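Local atomic coordinates of class D beta-lactamase (Fusobacterium nucleatum subsp. polymorphum, PDB entry 4IED), a protein that probably hydrolyses the ring amide of beta-lactam antibiotics such as penicillins to substituted beta-amino acids, conferring antibiotic resistance. Residues 52-57 against 198-203; 132-137 against 148-153. All blocks are in the same frame, centred on the assembly; numbering follows the deposited sequence.

Contact 1. Residues 52-57 against 198-203; sequences RFYPAS and GWATDN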
loop_
_atom_site.group_PDB
_atom_site.type_symbol
_atom_site.label_atom_id
_atom_site.label_comp_id
_atom_site.label_asym_id
_atom_site.label_seq_id
_atom_site.Cartn_x
_atom_site.Cartn_y
_atom_site.Cartn_z
ATOM N N ARG A 52 -12.629 2.796 -7.120
ATOM C CA ARG A 52 -11.500 3.570 -6.691
ATOM C C ARG A 52 -11.803 4.316 -5.374
ATOM O O ARG A 52 -12.880 4.928 -5.223
ATOM C CB ARG A 52 -11.089 4.601 -7.743
ATOM C CG ARG A 52 -10.547 3.969 -9.000
ATOM C CD ARG A 52 -10.158 5.065 -9.945
ATOM N NE ARG A 52 -9.403 4.579 -11.104
ATOM C CZ ARG A 52 -9.268 5.256 -12.212
ATOM N NH1 ARG A 52 -9.921 6.371 -12.463
ATOM N NH2 ARG A 52 -8.479 4.780 -13.161
ATOM N N PHE A 53 -10.835 4.234 -4.455
ATOM C CA PHE A 53 -10.892 4.890 -3.122
ATOM C C PHE A 53 -9.616 5.629 -2.872
ATOM O O PHE A 53 -8.464 5.300 -3.421
ATOM C CB PHE A 53 -11.112 3.888 -1.926
ATOM C CG PHE A 53 -12.376 3.066 -2.043
ATOM C CD1 PHE A 53 -13.586 3.640 -1.657
ATOM C CD2 PHE A 53 -12.384 1.722 -2.450
ATOM C CE1 PHE A 53 -14.762 2.896 -1.739
ATOM C CE2 PHE A 53 -13.494 0.962 -2.537
ATOM C CZ PHE A 53 -14.714 1.553 -2.190
ATOM N N TYR A 54 -9.635 6.622 -1.977
ATOM C CA TYR A 54 -8.377 7.286 -1.561
ATOM C C TYR A 54 -7.408 6.187 -1.088
ATOM O O TYR A 54 -7.839 5.352 -0.291
ATOM C CB TYR A 54 -8.593 8.281 -0.420
ATOM C CG TYR A 54 -9.708 9.290 -0.571
ATOM C CD1 TYR A 54 -10.118 9.802 -1.795
ATOM C CD2 TYR A 54 -10.335 9.703 0.547
ATOM C CE1 TYR A 54 -11.138 10.727 -1.885
ATOM C CE2 TYR A 54 -11.294 10.658 0.516
ATOM C CZ TYR A 54 -11.752 11.110 -0.686
ATOM O OH TYR A 54 -12.792 12.087 -0.746
ATOM N N PRO A 55 -6.139 6.217 -1.515
ATOM C CA PRO A 55 -5.253 5.130 -1.067
ATOM C C PRO A 55 -4.732 5.299 0.297
ATOM O O PRO A 55 -4.230 4.322 0.939
ATOM C CB PRO A 55 -4.072 5.260 -2.047
ATOM C CG PRO A 55 -4.108 6.724 -2.460
ATOM C CD PRO A 55 -5.561 7.080 -2.540
ATOM N N ALA A 56 -4.863 6.477 0.887
ATOM C CA ALA A 56 -4.250 6.706 2.220
ATOM C C ALA A 56 -2.880 6.272 2.283
ATOM O O ALA A 56 -2.119 6.416 1.313
ATOM C CB ALA A 56 -5.075 6.120 3.349
ATOM N N SER A 57 -2.422 5.787 3.427
ATOM C CA SER A 57 -0.989 5.526 3.480
ATOM C C SER A 57 -0.422 4.364 2.635
ATOM O O SER A 57 0.770 4.180 2.594
ATOM C CB SER A 57 -0.508 5.301 4.923
ATOM O OG SER A 57 -0.800 6.328 5.845
ATOM N N GLY A 198 -3.098 1.118 5.396
ATOM C CA GLY A 198 -3.585 2.533 5.307
ATOM C C GLY A 198 -5.003 2.653 5.811
ATOM O O GLY A 198 -5.684 1.658 5.918
ATOM N N TRP A 199 -5.362 3.852 6.189
ATOM C CA TRP A 199 -6.714 4.084 6.690
ATOM C C TRP A 199 -7.125 5.521 6.193
ATOM O O TRP A 199 -6.607 6.540 6.656
ATOM C CB TRP A 199 -6.779 4.040 8.220
ATOM C CG TRP A 199 -8.181 4.004 8.805
ATOM C CD1 TRP A 199 -9.304 3.490 8.239
ATOM C CD2 TRP A 199 -8.544 4.382 10.151
ATOM N NE1 TRP A 199 -10.353 3.524 9.157
ATOM C CE2 TRP A 199 -9.906 4.063 10.329
ATOM C CE3 TRP A 199 -7.840 4.968 11.201
ATOM C CZ2 TRP A 199 -10.571 4.362 11.511
ATOM C CZ3 TRP A 199 -8.529 5.251 12.385
ATOM C CH2 TRP A 199 -9.853 4.919 12.504
ATOM N N ALA A 200 -8.110 5.532 5.322
ATOM C CA ALA A 200 -8.633 6.790 4.773
ATOM C C ALA A 200 -9.763 7.295 5.682
ATOM O O ALA A 200 -10.830 6.742 5.633
ATOM C CB ALA A 200 -9.145 6.585 3.386
ATOM N N THR A 201 -9.492 8.380 6.374
ATOM C CA THR A 201 -10.467 8.877 7.369
ATOM C C THR A 201 -10.936 10.290 7.076
ATOM O O THR A 201 -11.868 10.772 7.711
ATOM C CB THR A 201 -9.926 8.849 8.788
ATOM O OG1 THR A 201 -8.674 9.582 8.824
ATOM C CG2 THR A 201 -9.581 7.446 9.221
ATOM N N ASP A 202 -10.257 11.020 6.230
ATOM C CA ASP A 202 -10.559 12.411 5.959
ATOM C C ASP A 202 -11.398 12.601 4.724
ATOM O O ASP A 202 -11.242 11.905 3.721
ATOM C CB ASP A 202 -9.256 13.174 5.743
ATOM C CG ASP A 202 -8.386 13.299 7.013
ATOM O OD1 ASP A 202 -8.910 13.394 8.099
ATOM O OD2 ASP A 202 -7.177 13.505 6.865
ATOM N N ASN A 203 -12.348 13.506 4.781
ATOM C CA ASN A 203 -13.183 13.793 3.645
ATOM C C ASN A 203 -13.994 12.606 3.146
ATOM O O ASN A 203 -14.097 12.400 1.944
ATOM C CB ASN A 203 -12.386 14.518 2.576
ATOM C CG ASN A 203 -13.235 15.173 1.521
ATOM O OD1 ASN A 203 -14.316 15.706 1.813
ATOM N ND2 ASN A 203 -12.812 15.063 0.247
HETATM O O HOH W 1 -3.504 6.065 6.216
#

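Contact 2. Residues 132-137 against 148-153; sequences YGNKEI and GPLKIS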
loop_
_atom_site.group_PDB
_atom_site.type_symbol
_atom_site.label_atom_id
_atom_site.label_comp_id
_atom_site.label_asym_id
_atom_site.label_seq_id
_atom_site.Cartn_x
_atom_site.Cartn_y
_atom_site.Cartn_z
ATOM N N TYR A 132 -1.148 5.468 -12.078
ATOM C CA TYR A 132 -1.628 5.182 -10.706
ATOM C C TYR A 132 -3.045 5.695 -10.502
ATOM O O TYR A 132 -3.293 6.912 -10.361
ATOM C CB TYR A 132 -0.691 5.831 -9.654
ATOM C CG TYR A 132 -1.008 5.436 -8.227
ATOM C CD1 TYR A 132 -1.988 6.050 -7.526
ATOM C CD2 TYR A 132 -0.260 4.430 -7.557
ATOM C CE1 TYR A 132 -2.276 5.634 -6.237
ATOM C CE2 TYR A 132 -0.552 4.051 -6.281
ATOM C CZ TYR A 132 -1.570 4.646 -5.590
ATOM O OH TYR A 132 -1.811 4.318 -4.290
ATOM N N GLY A 133 -4.014 4.779 -10.423
ATOM C CA GLY A 133 -5.364 5.175 -10.165
ATOM C C GLY A 133 -5.848 6.268 -11.085
ATOM O O GLY A 133 -5.588 6.244 -12.288
ATOM N N ASN A 134 -6.605 7.213 -10.562
ATOM C CA ASN A 134 -7.043 8.339 -11.370
ATOM C C ASN A 134 -6.017 9.438 -11.634
ATOM O O ASN A 134 -6.266 10.407 -12.374
ATOM C CB ASN A 134 -8.365 8.935 -10.824
ATOM C CG ASN A 134 -8.204 9.600 -9.465
ATOM O OD1 ASN A 134 -7.052 9.808 -8.979
ATOM N ND2 ASN A 134 -9.368 9.977 -8.844
ATOM N N LYS A 135 -4.864 9.307 -10.977
ATOM C CA LYS A 135 -3.728 10.232 -11.242
ATOM C C LYS A 135 -4.072 11.705 -10.850
ATOM O O LYS A 135 -3.439 12.648 -11.319
ATOM C CB LYS A 135 -3.214 10.176 -12.672
ATOM C CG LYS A 135 -2.786 8.799 -13.162
ATOM C CD LYS A 135 -2.777 8.633 -14.654
ATOM C CE LYS A 135 -4.144 8.359 -15.283
ATOM N NZ LYS A 135 -4.767 7.088 -14.905
ATOM N N GLU A 136 -4.973 11.930 -9.930
ATOM C CA GLU A 136 -5.373 13.298 -9.600
ATOM C C GLU A 136 -4.611 13.769 -8.343
ATOM O O GLU A 136 -4.688 13.105 -7.285
ATOM C CB GLU A 136 -6.851 13.324 -9.321
ATOM C CG GLU A 136 -7.652 12.937 -10.561
ATOM C CD GLU A 136 -7.502 13.958 -11.666
ATOM O OE1 GLU A 136 -7.714 15.158 -11.430
ATOM O OE2 GLU A 136 -7.299 13.533 -12.806
ATOM N N ILE A 137 -4.002 14.916 -8.467
ATOM C CA ILE A 137 -3.305 15.573 -7.394
ATOM C C ILE A 137 -4.117 16.755 -6.843
ATOM O O ILE A 137 -3.850 17.225 -5.719
ATOM C CB ILE A 137 -1.847 15.954 -7.738
ATOM C CG1 ILE A 137 -1.072 14.648 -7.986
ATOM C CG2 ILE A 137 -1.259 16.906 -6.686
ATOM C CD1 ILE A 137 0.236 15.058 -8.630
ATOM N N GLY A 148 -8.578 12.712 -0.903
ATOM C CA GLY A 148 -8.896 13.116 -2.282
ATOM C C GLY A 148 -7.902 14.190 -2.773
ATOM O O GLY A 148 -7.287 14.935 -1.971
ATOM N N PRO A 149 -7.854 14.382 -4.110
ATOM C CA PRO A 149 -8.677 13.717 -5.080
ATOM C C PRO A 149 -8.146 12.418 -5.615
ATOM O O PRO A 149 -8.886 11.713 -6.361
ATOM C CB PRO A 149 -8.764 14.719 -6.180
ATOM C CG PRO A 149 -7.456 15.424 -6.139
ATOM C CD PRO A 149 -7.114 15.527 -4.682
ATOM N N LEU A 150 -6.942 11.987 -5.208
ATOM C CA LEU A 150 -6.423 10.711 -5.772
ATOM C C LEU A 150 -7.250 9.544 -5.277
ATOM O O LEU A 150 -7.626 9.417 -4.098
ATOM C CB LEU A 150 -4.994 10.534 -5.294
ATOM C CG LEU A 150 -4.187 9.302 -5.866
ATOM C CD1 LEU A 150 -4.140 9.393 -7.369
ATOM C CD2 LEU A 150 -2.786 9.302 -5.295
ATOM N N LYS A 151 -7.535 8.627 -6.195
ATOM C CA LYS A 151 -8.266 7.383 -5.853
ATOM C C LYS A 151 -7.678 6.260 -6.739
ATOM O O LYS A 151 -7.199 6.483 -7.871
ATOM C CB LYS A 151 -9.747 7.495 -6.162
ATOM C CG LYS A 151 -10.538 8.524 -5.346
ATOM C CD LYS A 151 -11.969 8.505 -5.815
ATOM C CE LYS A 151 -12.765 9.466 -4.975
ATOM N NZ LYS A 151 -14.150 9.473 -5.475
ATOM N N ILE A 152 -7.684 5.048 -6.183
ATOM C CA ILE A 152 -7.225 3.808 -6.786
ATOM C C ILE A 152 -8.010 2.636 -6.316
ATOM O O ILE A 152 -8.499 2.636 -5.170
ATOM C CB ILE A 152 -5.686 3.630 -6.578
ATOM C CG1 ILE A 152 -5.130 2.523 -7.449
ATOM C CG2 ILE A 152 -5.388 3.412 -5.120
ATOM C CD1 ILE A 152 -3.571 2.389 -7.483
ATOM N N SER A 153 -8.249 1.645 -7.194
ATOM C CA SER A 153 -8.995 0.471 -6.812
ATOM C C SER A 153 -8.127 -0.667 -6.321
ATOM O O SER A 153 -6.941 -0.666 -6.545
ATOM C CB SER A 153 -9.896 0.006 -7.962
ATOM O OG SER A 153 -9.061 -0.591 -8.975
#

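Contact 1. Residues 52-57 against 198-203
Two family motifs of the serine beta-lactamase fold meet in the active site: the Ser-X-X-Lys sequence that begins at Ser57, with the loop leading into it, and the end of strand 192-200, where Gly198 is the last residue of the Lys-Thr-Gly motif. The CA atoms of Ser57 and Gly198 come within 4.4 Å, a close backbone approach at a residue without a side chain. Beside it, water 1 accepts from Ser57 N at 3.0 Å and from Trp199 N at 2.9 Å. The methyl of Ala56 points at the strand and lies 3.6 Å from Trp199 C, with Ala200 CB next to it at 4.1 Å; Ala200 CB also meets the CB of Tyr54, which widens this small apolar patch. Beyond the strand, Tyr54 holds CG anti to its carbonyl carbon (chi1 -50°), which sends the ring edge-on to the 202-203 loop: CE2 is 3.4 Å from Asp202 O, and OH donates to Asn203 O at 3.0 Å. That oxygen lies in the ring plane, whereas the donor is tilted 23° from the carbonyl plane. The ring and the Asn203 amide are nearly parallel, 13° apart, yet the amide nitrogen does not bond to the phenol; Asn203 ND2 is held by Glu147 O instead. Ser57 OG turns to Ser106 OG and the carboxylated lysine at position 60. Two backbone N-H groups, one from the motif serine and one from the residue after Lys-Thr-Gly, converging on a single oxygen form the pattern of the oxyanion hole of class D enzymes.

Contact 2. Residues 132-137 against 148-153
Ile152 lays its CD1 methyl over one face of the Tyr132 ring, 3.6 Å from the centroid and 11° off the normal, a CH-pi contact. With CG1 anti to the backbone N (chi1 -167°) and CD1 continuing extended, the methyl reaches the ring centre while CG1 passes alongside Gly133 CA. Leu150 adds CD2 at 3.8 Å from Tyr132 CE1. Tyr132, Gly133 and Asn134 form the Tyr-Gly-Asn motif of class D beta-lactamases, and a type II' turn runs from Tyr132 to Lys135. Asn134 is the polar hub. Its N donates to Lys151 O at 2.9 Å. Its amide is gripped at both ends: ND2 donates to Pro149 O at 3.1 Å, with the acceptor 8° out of the amide plane, while OD1 accepts from Lys151 N at 3.1 Å and from Glu136 N, the latter closing an Asx turn. These two donors reach OD1 from opposite faces of the amide, both well out of its plane, so three bonds restrict its rotation. Farther along, Pro149 CG packs against Glu136 CB at 3.9 Å. Asn134 and Glu136 also belong to a magnesium site observed for this protein, although no ion is bound to them in this model.

How the contacts relate
Contact 2 is nested along the chain within the 140 residues, 60 of them helical, that separate the two segments of contact 1, and the contacts lie about 10 Å apart, centre to centre. Residues 52-57 join them: Phe53 O is 2.9 Å from Ile152 N, a probable hydrogen bond, which ties the approach to Ser57 to segment 148-153. Side chains follow suit. Pro55 CB sits 3.3 Å from Tyr132 OH, and Tyr54 CE1 lies 3.3 Å from Gly148 CA, so the ring that reaches Asn203 also packs on Gly148, at the start of segment 148-153. Tyr132 meets Phe59 edge-to-face, which brings the Tyr-Gly-Asn turn against a residue within the Ser-X-X-Lys motif, whereas contact 1 forms the oxyanion side of the active site.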